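Local coordinates for amidase, hydantoinase/carbamoylase family (Burkholderia vietnamiensis, PDB 5I4M), which probably hydrolyses N-carbamoyl-L-amino acids as a dizinc amidase of the peptidase M20 family, at residues Asp80-Val85 and Met158-Val163; Gly226-Ala231 and Ile349-Ala354; Gln232-Tyr237 and Phe344-Ile349; Ile239-Gln244 and Val302-Asp307. All blocks are in the same frame, centred on the assembly; numbering follows the deposited sequence.

Interaction 1. Residues Asp80-Val85 and Met158-Val163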
loop_
_atom_site.group_PDB
_atom_site.type_symbol
_atom_site.label_atom_id
_atom_site.label_comp_id
_atom_site.label_asym_id
_atom_site.label_seq_id
_atom_site.Cartn_x
_atom_site.Cartn_y
_atom_site.Cartn_z
ATOM N N ASP A 80 28.309 19.604 3.044
ATOM C CA ASP A 80 28.395 19.337 4.474
ATOM C C ASP A 80 27.979 17.892 4.778
ATOM O O ASP A 80 27.714 17.087 3.880
ATOM C CB ASP A 80 27.610 20.392 5.280
ATOM C CG ASP A 80 26.081 20.251 5.199
ATOM O OD1 ASP A 80 25.541 19.215 4.764
ATOM O OD2 ASP A 80 25.390 21.213 5.614
ATOM N N THR A 81 27.958 17.549 6.070
ATOM C CA THR A 81 27.696 16.184 6.516
ATOM C C THR A 81 26.264 15.722 6.267
ATOM O O THR A 81 25.998 14.519 6.366
ATOM C CB THR A 81 28.025 16.062 8.005
ATOM O OG1 THR A 81 27.422 17.148 8.711
ATOM C CG2 THR A 81 29.541 16.120 8.224
ATOM N N MET A 82 25.334 16.626 5.983
ATOM C CA MET A 82 23.992 16.242 5.562
ATOM C C MET A 82 23.830 16.298 4.052
ATOM O O MET A 82 22.706 16.186 3.559
ATOM C CB MET A 82 22.937 17.133 6.221
ATOM C CG MET A 82 22.650 16.770 7.690
ATOM S SD MET A 82 21.930 15.118 7.891
ATOM C CE MET A 82 20.389 15.300 7.004
ATOM N N GLY A 83 24.918 16.486 3.313
ATOM C CA GLY A 83 24.824 16.541 1.866
ATOM C C GLY A 83 24.355 17.861 1.297
ATOM O O GLY A 83 24.154 17.953 0.078
ATOM N N ASN A 84 24.166 18.882 2.129
ATOM C CA ASN A 84 23.834 20.200 1.613
ATOM C C ASN A 84 25.009 20.728 0.799
ATOM O O ASN A 84 26.174 20.565 1.180
ATOM C CB ASN A 84 23.512 21.180 2.748
ATOM C CG ASN A 84 22.399 20.695 3.660
ATOM O OD1 ASN A 84 21.356 20.239 3.202
ATOM N ND2 ASN A 84 22.611 20.822 4.979
ATOM N N VAL A 85 24.702 21.362 -0.331
ATOM C CA VAL A 85 25.719 21.808 -1.286
ATOM C C VAL A 85 25.756 23.329 -1.264
ATOM O O VAL A 85 24.736 23.978 -1.521
ATOM C CB VAL A 85 25.422 21.304 -2.705
ATOM C CG1 VAL A 85 26.528 21.746 -3.661
ATOM C CG2 VAL A 85 25.221 19.797 -2.718
ATOM N N MET A 158 12.506 18.791 5.485
ATOM C CA MET A 158 13.361 19.907 5.886
ATOM C C MET A 158 14.399 19.502 6.935
ATOM O O MET A 158 14.861 20.334 7.717
ATOM C CB MET A 158 12.507 21.070 6.399
ATOM C CG MET A 158 11.539 21.633 5.351
ATOM S SD MET A 158 9.969 22.189 6.073
ATOM C CE MET A 158 10.547 23.330 7.323
ATOM N N VAL A 159 14.783 18.223 6.978
ATOM C CA VAL A 159 15.614 17.794 8.099
ATOM C C VAL A 159 17.032 18.332 7.950
ATOM O O VAL A 159 17.685 18.663 8.945
ATOM C CB VAL A 159 15.580 16.258 8.237
ATOM C CG1 VAL A 159 16.648 15.775 9.201
ATOM C CG2 VAL A 159 14.220 15.831 8.757
ATOM N N ALA A 160 17.526 18.462 6.719
ATOM C CA ALA A 160 18.916 18.876 6.545
ATOM C C ALA A 160 19.107 20.352 6.875
ATOM O O ALA A 160 20.126 20.727 7.471
ATOM C CB ALA A 160 19.386 18.563 5.122
ATOM N N SER A 161 18.144 21.212 6.499
ATOM C CA SER A 161 18.212 22.588 6.973
ATOM C C SER A 161 17.894 22.664 8.459
ATOM O O SER A 161 18.397 23.554 9.150
ATOM C CB SER A 161 17.283 23.497 6.165
ATOM O OG SER A 161 15.959 22.994 6.108
ATOM N N GLY A 162 17.081 21.732 8.972
ATOM C CA GLY A 162 16.878 21.663 10.415
ATOM C C GLY A 162 18.158 21.352 11.174
ATOM O O GLY A 162 18.407 21.911 12.242
ATOM N N VAL A 163 18.978 20.444 10.650
ATOM C CA VAL A 163 20.276 20.193 11.273
ATOM C C VAL A 163 21.134 21.450 11.205
ATOM O O VAL A 163 21.764 21.858 12.193
ATOM C CB VAL A 163 20.992 19.010 10.599
ATOM C CG1 VAL A 163 22.375 18.851 11.216
ATOM C CG2 VAL A 163 20.186 17.726 10.730
#

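Interaction 2. Residues Gly226-Ala231 and Ile349-Ala354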
loop_
_atom_site.group_PDB
_atom_site.type_symbol
_atom_site.label_atom_id
_atom_site.label_comp_id
_atom_site.label_asym_id
_atom_site.label_seq_id
_atom_site.Cartn_x
_atom_site.Cartn_y
_atom_site.Cartn_z
ATOM N N GLY A 226 4.634 37.205 -4.673
ATOM C CA GLY A 226 4.221 37.064 -3.301
ATOM C C GLY A 226 5.337 37.487 -2.370
ATOM O O GLY A 226 6.411 36.881 -2.354
ATOM N N VAL A 227 5.075 38.536 -1.594
ATOM C CA VAL A 227 5.986 38.992 -0.548
ATOM C C VAL A 227 5.692 38.130 0.676
ATOM O O VAL A 227 4.720 38.363 1.401
ATOM C CB VAL A 227 5.820 40.487 -0.263
ATOM C CG1 VAL A 227 6.763 40.941 0.842
ATOM C CG2 VAL A 227 6.087 41.291 -1.539
ATOM N N VAL A 228 6.496 37.092 0.886
ATOM C CA VAL A 228 6.164 36.101 1.906
ATOM C C VAL A 228 6.542 36.654 3.271
ATOM O O VAL A 228 7.719 36.925 3.536
ATOM C CB VAL A 228 6.877 34.770 1.648
ATOM C CG1 VAL A 228 6.371 33.717 2.641
ATOM C CG2 VAL A 228 6.649 34.302 0.208
ATOM N N THR A 229 5.548 36.786 4.147
ATOM C CA THR A 229 5.743 37.371 5.467
ATOM C C THR A 229 5.819 36.339 6.576
ATOM O O THR A 229 6.409 36.620 7.622
ATOM C CB THR A 229 4.598 38.333 5.800
ATOM O OG1 THR A 229 3.366 37.599 5.817
ATOM C CG2 THR A 229 4.510 39.444 4.760
ATOM N N ASP A 230 5.215 35.170 6.370
ATOM C CA ASP A 230 5.084 34.136 7.387
ATOM C C ASP A 230 5.039 32.784 6.696
ATOM O O ASP A 230 4.826 32.687 5.486
ATOM C CB ASP A 230 3.808 34.308 8.221
ATOM C CG ASP A 230 3.737 35.641 8.926
ATOM O OD1 ASP A 230 3.284 36.626 8.297
ATOM O OD2 ASP A 230 4.099 35.695 10.125
ATOM N N ALA A 231 5.222 31.734 7.484
ATOM C CA ALA A 231 5.064 30.364 7.014
ATOM C C ALA A 231 4.258 29.622 8.066
ATOM O O ALA A 231 4.563 29.728 9.256
ATOM C CB ALA A 231 6.417 29.684 6.788
ATOM N N ILE A 349 5.997 30.660 11.723
ATOM C CA ILE A 349 7.150 31.528 11.912
ATOM C C ILE A 349 6.977 32.771 11.056
ATOM O O ILE A 349 6.464 32.701 9.934
ATOM C CB ILE A 349 8.471 30.787 11.605
ATOM C CG1 ILE A 349 9.682 31.674 11.918
ATOM C CG2 ILE A 349 8.510 30.289 10.171
ATOM C CD1 ILE A 349 10.941 30.874 12.174
ATOM N N ALA A 350 7.363 33.914 11.613
ATOM C CA ALA A 350 7.347 35.184 10.905
ATOM C C ALA A 350 8.724 35.429 10.307
ATOM O O ALA A 350 9.744 35.231 10.975
ATOM C CB ALA A 350 6.962 36.324 11.854
ATOM N N PHE A 351 8.756 35.847 9.052
ATOM C CA PHE A 351 10.039 36.101 8.426
ATOM C C PHE A 351 10.555 37.476 8.840
ATOM O O PHE A 351 9.827 38.296 9.413
ATOM C CB PHE A 351 9.917 35.957 6.909
ATOM C CG PHE A 351 9.834 34.520 6.455
ATOM C CD1 PHE A 351 10.865 33.632 6.741
ATOM C CD2 PHE A 351 8.715 34.048 5.778
ATOM C CE1 PHE A 351 10.789 32.289 6.340
ATOM C CE2 PHE A 351 8.632 32.712 5.380
ATOM C CZ PHE A 351 9.668 31.842 5.653
ATOM N N ASP A 352 11.841 37.713 8.575
ATOM C CA ASP A 352 12.505 38.922 9.057
ATOM C C ASP A 352 11.943 40.156 8.356
ATOM O O ASP A 352 11.808 40.172 7.131
ATOM C CB ASP A 352 14.014 38.823 8.825
ATOM C CG ASP A 352 14.746 40.103 9.197
ATOM O OD1 ASP A 352 15.078 40.290 10.394
ATOM O OD2 ASP A 352 14.983 40.928 8.293
ATOM N N SER A 353 11.653 41.208 9.133
ATOM C CA SER A 353 10.948 42.358 8.572
ATOM C C SER A 353 11.805 43.114 7.562
ATOM O O SER A 353 11.283 43.613 6.562
ATOM C CB SER A 353 10.477 43.290 9.690
ATOM O OG SER A 353 11.567 43.778 10.445
ATOM N N ALA A 354 13.117 43.214 7.796
ATOM C CA ALA A 354 13.964 43.897 6.820
ATOM C C ALA A 354 14.093 43.082 5.539
ATOM O O ALA A 354 14.127 43.646 4.436
ATOM C CB ALA A 354 15.343 44.181 7.410
HETATM O O HOH W 1 7.204 39.093 8.798
#

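Interaction 3. Residues Gln232-Tyr237 and Phe344-Ile349. With 3PG (3-phosphoglyceric acid), chain E.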
loop_
_atom_site.group_PDB
_atom_site.type_symbol
_atom_site.label_atom_id
_atom_site.label_comp_id
_atom_site.label_asym_id
_atom_site.label_seq_id
_atom_site.Cartn_x
_atom_site.Cartn_y
_atom_site.Cartn_z
ATOM N N GLN A 232 3.218 28.907 7.645
ATOM C CA GLN A 232 2.354 28.306 8.645
ATOM C C GLN A 232 3.072 27.139 9.321
ATOM O O GLN A 232 4.080 26.633 8.832
ATOM C CB GLN A 232 1.035 27.852 8.019
ATOM C CG GLN A 232 1.119 26.593 7.187
ATOM C CD GLN A 232 -0.261 26.125 6.750
ATOM O OE1 GLN A 232 -1.259 26.413 7.415
ATOM N NE2 GLN A 232 -0.325 25.426 5.626
ATOM N N GLY A 233 2.552 26.727 10.485
ATOM C CA GLY A 233 3.146 25.624 11.215
ATOM C C GLY A 233 2.605 24.277 10.758
ATOM O O GLY A 233 1.566 24.201 10.102
ATOM N N GLN A 234 3.324 23.212 11.125
ATOM C CA GLN A 234 2.950 21.859 10.733
ATOM C C GLN A 234 3.183 20.886 11.880
ATOM O O GLN A 234 4.080 21.074 12.707
ATOM C CB GLN A 234 3.753 21.364 9.527
ATOM C CG GLN A 234 3.751 22.295 8.327
ATOM C CD GLN A 234 4.168 21.570 7.058
ATOM O OE1 GLN A 234 3.626 20.521 6.737
ATOM N NE2 GLN A 234 5.145 22.119 6.345
ATOM N N ARG A 235 2.363 19.840 11.907
ATOM C CA ARG A 235 2.574 18.667 12.740
ATOM C C ARG A 235 2.340 17.450 11.858
ATOM O O ARG A 235 1.289 17.354 11.222
ATOM C CB ARG A 235 1.612 18.643 13.945
ATOM C CG ARG A 235 1.897 19.694 15.044
ATOM C CD ARG A 235 0.800 19.671 16.123
ATOM N NE ARG A 235 0.961 20.719 17.131
ATOM C CZ ARG A 235 1.376 20.501 18.373
ATOM N NH1 ARG A 235 1.672 19.263 18.763
ATOM N NH2 ARG A 235 1.482 21.517 19.233
ATOM N N TRP A 236 3.315 16.540 11.806
ATOM C CA TRP A 236 3.185 15.283 11.080
ATOM C C TRP A 236 3.216 14.109 12.051
ATOM O O TRP A 236 3.925 14.139 13.062
ATOM C CB TRP A 236 4.316 15.084 10.066
ATOM C CG TRP A 236 4.369 16.060 8.925
ATOM C CD1 TRP A 236 3.675 17.229 8.790
ATOM C CD2 TRP A 236 5.182 15.934 7.756
ATOM N NE1 TRP A 236 4.009 17.844 7.597
ATOM C CE2 TRP A 236 4.933 17.063 6.946
ATOM C CE3 TRP A 236 6.096 14.965 7.314
ATOM C CZ2 TRP A 236 5.569 17.255 5.712
ATOM C CZ3 TRP A 236 6.718 15.149 6.088
ATOM C CH2 TRP A 236 6.453 16.285 5.303
ATOM N N TYR A 237 2.477 13.057 11.705
ATOM C CA TYR A 237 2.323 11.899 12.576
ATOM C C TYR A 237 2.516 10.617 11.784
ATOM O O TYR A 237 2.292 10.577 10.572
ATOM C CB TYR A 237 0.928 11.841 13.220
ATOM C CG TYR A 237 0.519 13.095 13.932
ATOM C CD1 TYR A 237 0.048 14.198 13.224
ATOM C CD2 TYR A 237 0.582 13.178 15.313
ATOM C CE1 TYR A 237 -0.331 15.351 13.874
ATOM C CE2 TYR A 237 0.192 14.331 15.975
ATOM C CZ TYR A 237 -0.263 15.411 15.246
ATOM O OH TYR A 237 -0.646 16.563 15.896
ATOM N N PHE A 344 7.103 15.196 13.605
ATOM C CA PHE A 344 7.522 16.477 13.035
ATOM C C PHE A 344 6.630 17.574 13.591
ATOM O O PHE A 344 5.405 17.426 13.596
ATOM C CB PHE A 344 7.412 16.419 11.508
ATOM C CG PHE A 344 8.028 17.598 10.771
ATOM C CD1 PHE A 344 9.320 18.024 11.044
ATOM C CD2 PHE A 344 7.329 18.215 9.741
ATOM C CE1 PHE A 344 9.892 19.073 10.332
ATOM C CE2 PHE A 344 7.896 19.272 9.024
ATOM C CZ PHE A 344 9.179 19.698 9.326
ATOM N N TYR A 345 7.236 18.664 14.056
ATOM C CA TYR A 345 6.464 19.827 14.483
ATOM C C TYR A 345 7.343 21.065 14.379
ATOM O O TYR A 345 8.493 21.047 14.825
ATOM C CB TYR A 345 5.951 19.656 15.922
ATOM C CG TYR A 345 5.511 20.961 16.571
ATOM C CD1 TYR A 345 4.548 21.770 15.979
ATOM C CD2 TYR A 345 6.058 21.377 17.780
ATOM C CE1 TYR A 345 4.150 22.984 16.580
ATOM C CE2 TYR A 345 5.667 22.571 18.377
ATOM C CZ TYR A 345 4.715 23.371 17.772
ATOM O OH TYR A 345 4.330 24.561 18.376
ATOM N N TYR A 346 6.811 22.126 13.776
ATOM C CA TYR A 346 7.381 23.450 13.975
ATOM C C TYR A 346 6.261 24.476 14.012
ATOM O O TYR A 346 5.245 24.336 13.322
ATOM C CB TYR A 346 8.422 23.809 12.899
ATOM C CG TYR A 346 7.919 23.932 11.478
ATOM C CD1 TYR A 346 7.458 25.155 10.985
ATOM C CD2 TYR A 346 7.945 22.836 10.614
ATOM C CE1 TYR A 346 7.016 25.285 9.675
ATOM C CE2 TYR A 346 7.508 22.954 9.300
ATOM C CZ TYR A 346 7.044 24.169 8.841
ATOM O OH TYR A 346 6.616 24.269 7.538
ATOM N N ALA A 347 6.446 25.481 14.852
ATOM C CA ALA A 347 5.456 26.522 15.003
ATOM C C ALA A 347 5.438 27.413 13.764
ATOM O O ALA A 347 6.447 27.526 13.058
ATOM C CB ALA A 347 5.763 27.359 16.237
ATOM N N PRO A 348 4.303 28.052 13.477
ATOM C CA PRO A 348 4.291 29.121 12.469
ATOM C C PRO A 348 5.398 30.118 12.768
ATOM O O PRO A 348 5.728 30.386 13.932
ATOM C CB PRO A 348 2.910 29.764 12.641
ATOM C CG PRO A 348 2.076 28.730 13.350
ATOM C CD PRO A 348 3.034 27.975 14.222
ATOM N N ILE A 349 5.997 30.660 11.723
ATOM C CA ILE A 349 7.150 31.528 11.912
ATOM C C ILE A 349 6.977 32.771 11.056
ATOM O O ILE A 349 6.464 32.701 9.934
ATOM C CB ILE A 349 8.471 30.787 11.605
ATOM C CG1 ILE A 349 9.682 31.674 11.918
ATOM C CG2 ILE A 349 8.510 30.289 10.171
ATOM C CD1 ILE A 349 10.941 30.874 12.174
HETATM C C1 3PG E . 5.775 20.425 2.830
HETATM O O1 3PG E . 5.050 19.448 2.567
HETATM O O2 3PG E . 5.315 21.565 3.062
HETATM C C2 3PG E . 7.259 20.204 2.868
HETATM O O3 3PG E . 7.897 21.243 3.633
HETATM C C3 3PG E . 7.779 20.239 1.450
HETATM O O1P 3PG E . 7.582 21.547 0.907
HETATM P P 3PG E . 7.690 21.764 -0.712
HETATM O O2P 3PG E . 8.922 21.015 -1.161
HETATM O O3P 3PG E . 6.404 21.147 -1.245
HETATM O O4P 3PG E . 7.816 23.291 -0.864
HETATM O O HOH W 2 5.562 26.481 6.625
#

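Interaction 4. Residues Ile239-Gln244 and Val302-Asp307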
loop_
_atom_site.group_PDB
_atom_site.type_symbol
_atom_site.label_atom_id
_atom_site.label_comp_id
_atom_site.label_asym_id
_atom_site.label_seq_id
_atom_site.Cartn_x
_atom_site.Cartn_y
_atom_site.Cartn_z
ATOM N N ILE A 239 1.058 6.636 12.466
ATOM C CA ILE A 239 0.153 5.839 13.287
ATOM C C ILE A 239 0.148 4.421 12.741
ATOM O O ILE A 239 -0.014 4.220 11.533
ATOM C CB ILE A 239 -1.275 6.412 13.288
ATOM C CG1 ILE A 239 -1.284 7.806 13.908
ATOM C CG2 ILE A 239 -2.204 5.499 14.082
ATOM C CD1 ILE A 239 -2.617 8.536 13.770
ATOM N N THR A 240 0.338 3.442 13.620
ATOM C CA THR A 240 0.099 2.049 13.262
ATOM C C THR A 240 -1.031 1.529 14.139
ATOM O O THR A 240 -0.952 1.617 15.368
ATOM C CB THR A 240 1.360 1.196 13.437
ATOM O OG1 THR A 240 2.383 1.656 12.544
ATOM C CG2 THR A 240 1.056 -0.268 13.130
ATOM N N PHE A 241 -2.095 1.041 13.504
ATOM C CA PHE A 241 -3.131 0.273 14.184
ATOM C C PHE A 241 -2.802 -1.207 14.056
ATOM O O PHE A 241 -2.477 -1.680 12.963
ATOM C CB PHE A 241 -4.506 0.507 13.554
ATOM C CG PHE A 241 -5.206 1.750 14.011
ATOM C CD1 PHE A 241 -5.086 2.204 15.308
ATOM C CD2 PHE A 241 -6.031 2.437 13.136
ATOM C CE1 PHE A 241 -5.765 3.348 15.725
ATOM C CE2 PHE A 241 -6.704 3.572 13.541
ATOM C CZ PHE A 241 -6.567 4.028 14.843
ATOM N N THR A 242 -2.927 -1.946 15.152
ATOM C CA THR A 242 -2.801 -3.398 15.106
ATOM C C THR A 242 -4.109 -4.028 15.566
ATOM O O THR A 242 -4.589 -3.739 16.669
ATOM C CB THR A 242 -1.635 -3.882 15.960
ATOM O OG1 THR A 242 -0.426 -3.239 15.526
ATOM C CG2 THR A 242 -1.482 -5.397 15.804
ATOM N N GLY A 243 -4.695 -4.860 14.707
ATOM C CA GLY A 243 -5.852 -5.656 15.072
ATOM C C GLY A 243 -5.506 -7.126 14.983
ATOM O O GLY A 243 -4.491 -7.560 15.531
ATOM N N GLN A 244 -6.311 -7.911 14.280
ATOM C CA GLN A 244 -5.994 -9.323 14.111
ATOM C C GLN A 244 -6.405 -9.757 12.716
ATOM O O GLN A 244 -7.589 -9.699 12.382
ATOM C CB GLN A 244 -6.697 -10.184 15.164
ATOM C CG GLN A 244 -6.445 -11.672 14.974
ATOM C CD GLN A 244 -7.041 -12.524 16.083
ATOM O OE1 GLN A 244 -8.237 -12.459 16.359
ATOM N NE2 GLN A 244 -6.203 -13.330 16.720
ATOM N N VAL A 302 -2.225 -1.684 10.008
ATOM C CA VAL A 302 -2.189 -0.617 9.011
ATOM C C VAL A 302 -1.337 0.521 9.555
ATOM O O VAL A 302 -1.571 1.008 10.669
ATOM C CB VAL A 302 -3.591 -0.107 8.620
ATOM C CG1 VAL A 302 -3.457 1.055 7.613
ATOM C CG2 VAL A 302 -4.434 -1.242 8.017
ATOM N N PHE A 303 -0.348 0.928 8.769
ATOM C CA PHE A 303 0.461 2.114 9.029
ATOM C C PHE A 303 -0.065 3.249 8.164
ATOM O O PHE A 303 -0.378 3.039 6.988
ATOM C CB PHE A 303 1.931 1.834 8.691
ATOM C CG PHE A 303 2.805 3.067 8.623
ATOM C CD1 PHE A 303 2.942 3.778 7.434
ATOM C CD2 PHE A 303 3.510 3.491 9.738
ATOM C CE1 PHE A 303 3.755 4.915 7.366
ATOM C CE2 PHE A 303 4.333 4.615 9.677
ATOM C CZ PHE A 303 4.452 5.326 8.488
ATOM N N PHE A 304 -0.152 4.453 8.734
ATOM C CA PHE A 304 -0.528 5.599 7.910
ATOM C C PHE A 304 -0.006 6.880 8.547
ATOM O O PHE A 304 0.411 6.901 9.711
ATOM C CB PHE A 304 -2.042 5.666 7.673
ATOM C CG PHE A 304 -2.855 5.810 8.930
ATOM C CD1 PHE A 304 -3.167 4.700 9.699
ATOM C CD2 PHE A 304 -3.308 7.045 9.329
ATOM C CE1 PHE A 304 -3.918 4.831 10.859
ATOM C CE2 PHE A 304 -4.054 7.182 10.486
ATOM C CZ PHE A 304 -4.354 6.072 11.249
ATOM N N THR A 305 -0.026 7.950 7.755
ATOM C CA THR A 305 0.511 9.242 8.157
ATOM C C THR A 305 -0.606 10.261 8.307
ATOM O O THR A 305 -1.668 10.147 7.685
ATOM C CB THR A 305 1.535 9.764 7.141
ATOM O OG1 THR A 305 0.911 9.919 5.857
ATOM C CG2 THR A 305 2.698 8.790 7.020
ATOM N N VAL A 306 -0.358 11.262 9.142
ATOM C CA VAL A 306 -1.256 12.401 9.259
ATOM C C VAL A 306 -0.439 13.665 9.089
ATOM O O VAL A 306 0.678 13.768 9.605
ATOM C CB VAL A 306 -2.013 12.408 10.597
ATOM C CG1 VAL A 306 -2.928 13.625 10.678
ATOM C CG2 VAL A 306 -2.816 11.146 10.722
ATOM N N ASP A 307 -0.989 14.607 8.328
ATOM C CA ASP A 307 -0.359 15.878 7.994
ATOM C C ASP A 307 -1.335 16.961 8.430
ATOM O O ASP A 307 -2.447 17.036 7.895
ATOM C CB ASP A 307 -0.077 15.937 6.485
ATOM C CG ASP A 307 0.596 17.232 6.035
ATOM O OD1 ASP A 307 0.086 18.337 6.315
ATOM O OD2 ASP A 307 1.635 17.122 5.354
#

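Interaction 1. Residues Asp80-Val85 and Met158-Val163
Met82 and Asn84, two residues of the loop of the beta hairpin formed by strands 76-79 and 85-89, meet Ala160 on the first turn of helix 159-164, and Met82 reaches Val163 as well. The loop is organised from its start: Asp80 opens a type I beta turn that runs to Gly83, and its carboxylate faces inward over the loop. Asp80 OD1 accepts from Met82 N at 2.9 Å, which makes an Asx turn, and from Asn84 N at 3.0 Å, the two donors coming from opposite faces of the carboxylate plane. Met82 then supplies most of the apolar contact. Bends at chi2 (-64°) and chi3 (-63°) curl the chain so that CE packs 3.9 Å from Ala160 CB, while Met82 CG lies 4.0 Å from Val163 CG2 and the two side chains cross nearly at right angles. Gly83 has a positive phi of 80°, a conformation that favours glycine. Asn84 completes the loop: its ND2 donates to Asp80 OD2 at 2.9 Å, on the syn side of the carboxylate, which holds the amide in place. Its OD1 lies 3.2 Å from Ala160 CB and takes a hydrogen bond from the backbone N of Thr147. No hydrogen bond passes between the two segments; the helix is met mainly through apolar packing on its Ala160 and Val163 side. Leu170 and Leu174 of helix 170-175 also pack on Met82. Beyond Asn84 the chain enters strand 85-89, where Val85 pairs with Ile145 of strand 141-145 and rests on helix 57-72.

Interaction 2. Residues Gly226-Ala231 and Ile349-Ala354
Asp230 and Ala231 pair with Ala350 and Ile349 in two successive antiparallel bridges, where the end of strand 337-350 runs beside strand 225-242. Ala231 and Ile349 form the hydrogen-bonded pair and satisfy each other twice: Ala231 N donates to Ile349 O at 2.9 Å, and Ile349 N donates back to Ala231 O at 3.0 Å. Asp230 and Ala350 are the non-hydrogen-bonded pair, and there Asp230 CA makes a CA-H...O contact with Ile349 O. A nearly straight bond (168°) from Phe351 N to Thr229 O carries the pairing beyond Ala350, although the donor stands above the carbonyl plane. A water donates to both Thr229 O and Phe351 O, linking the two carbonyl oxygens. Thr229 OG1 donates to Asp230 OD1 at 2.7 Å, while Asp230 OD2 rests against Ala350 CB. The backbone of Asp230 is hydrogen-bonded on its other side to Ser375 of strand 370-375. At Asp352 the chain turns into helix 353-365, whose first turn this side chain caps through Cys355 N. On the face of the sheet that carries Ala231 and Ile349, Phe351 has CG anti to its carbonyl carbon (chi1 -75°), which lays the ring alongside Val228, with Phe351 CE2 3.7 Å from Val228 CG1 and 4.0 Å from Ala231 CB.

Interaction 3. Residues Gln232-Tyr237 and Phe344-Ile349
The ligand pocket borders this antiparallel pairing of strands 225-242 and 337-350, for Gln234 and Trp236 both line the 3-phosphoglyceric acid site, which His247 and Asn296 of the second subunit help to complete. Gln234 with Tyr346 and Trp236 with Phe344 are hydrogen-bonded pairs, the last closed by one sound bond and a weak one. On this face Gln234 runs beside Tyr346; with CG between its backbone N and carbonyl carbon (chi1 64°), the Tyr346 ring leans toward strand 225-242, one face over Gln234 N. Gln234 NE2 donates to Tyr346 OH at 2.9 Å, within the amide plane, and reaches the ligand carboxylate only weakly. Tyr346 OH is also joined through a water to Gln232 O, so the phenol is fixed from two sides. Next to them Phe344 turns its edge to the face of Trp236 in a T-shaped pair, with planes at 69° and Phe344 CD2 3.7 Å from Trp236 CD2. On the opposite face the extended Arg235 lays its guanidinium flat on Tyr345, a cation-pi stack with Arg235 CZ 4.3 Å from the ring centroid; Arg235 NH1 is hydrogen-bonded to Gln342 OE1 and Tyr345 OH to Asp313 OD1. Gly233, without a side chain, lets the Tyr346-Pro348 backbone come close: Gly233 CA lies 3.2 Å from Tyr346 O.

Interaction 4. Residues Ile239-Gln244 and Val302-Asp307
Ile239-Thr242 and Val302-Asp307 run antiparallel at 157°, their axes 4.7 Å apart at closest, and the hydrogen-bonded pairs Ile239 with Phe304 and Phe241 with Val302 are each closed by two backbone bonds. Ile239 N and Phe304 O are 2.8 Å apart, as are Phe304 N and Ile239 O, whereas the Phe241 to Val302 bonds are slightly longer. Between them Thr240 and Phe303 make the non-hydrogen-bonded pair, in which Ile239 O and Val302 O each accept a CA-H...O contact. The face carrying Ile239, Phe241, Val302 and Phe304 is apolar. Phe304 takes the rotamer with CG between the backbone N and the carbonyl carbon (chi1 61°), which leans its ring toward the neighbouring strand, one face against Ile239. Ile239 CB sits over that ring in a CH-pi contact, 4.0 Å from the centroid and offset toward the rim, and Ile239 CG2 approaches Phe304 CZ to 3.6 Å. The far end of the same isoleucine, CD1, meets Val306 CG2 at 4.0 Å. Phe241 comes to the rim of the Phe304 ring, CD2 lying 3.9 Å from Phe304 CE1 with the planes 54° apart. On the other face Thr240 OG1 lies in the plane of the Phe303 ring, at its edge, 3.5 Å from CD2. Both segments belong to the M20 dimerisation region. Helices 259-276 and 313-334 pack on the apolar face through Val266 and Val327, strand 282-291 flanks strand 297-310, and Arg295 and Ala248 of the second subunit pack on Thr305 and Asp307.

From the N terminus, interaction 1 comes first and closes its loop on its own, linking the turn after strand 76-79 to helix 159-164 before any of the others opens. Strand 225-242 then supplies the first segment of interactions 2, 3 and 4 in turn. Their partners return in reverse order, so the three nest: interaction 4, with strand 297-310, is innermost, interaction 3 lies outside it and interaction 2 outermost, the last two sharing strand 337-350 and meeting at Ile349. Interactions 3 and 4 also adjoin through Tyr237 and Val306. Met158, at the start of 158-163, packs on Tyr346 and Phe344, bringing interaction 1 against the pocket side of interaction 3.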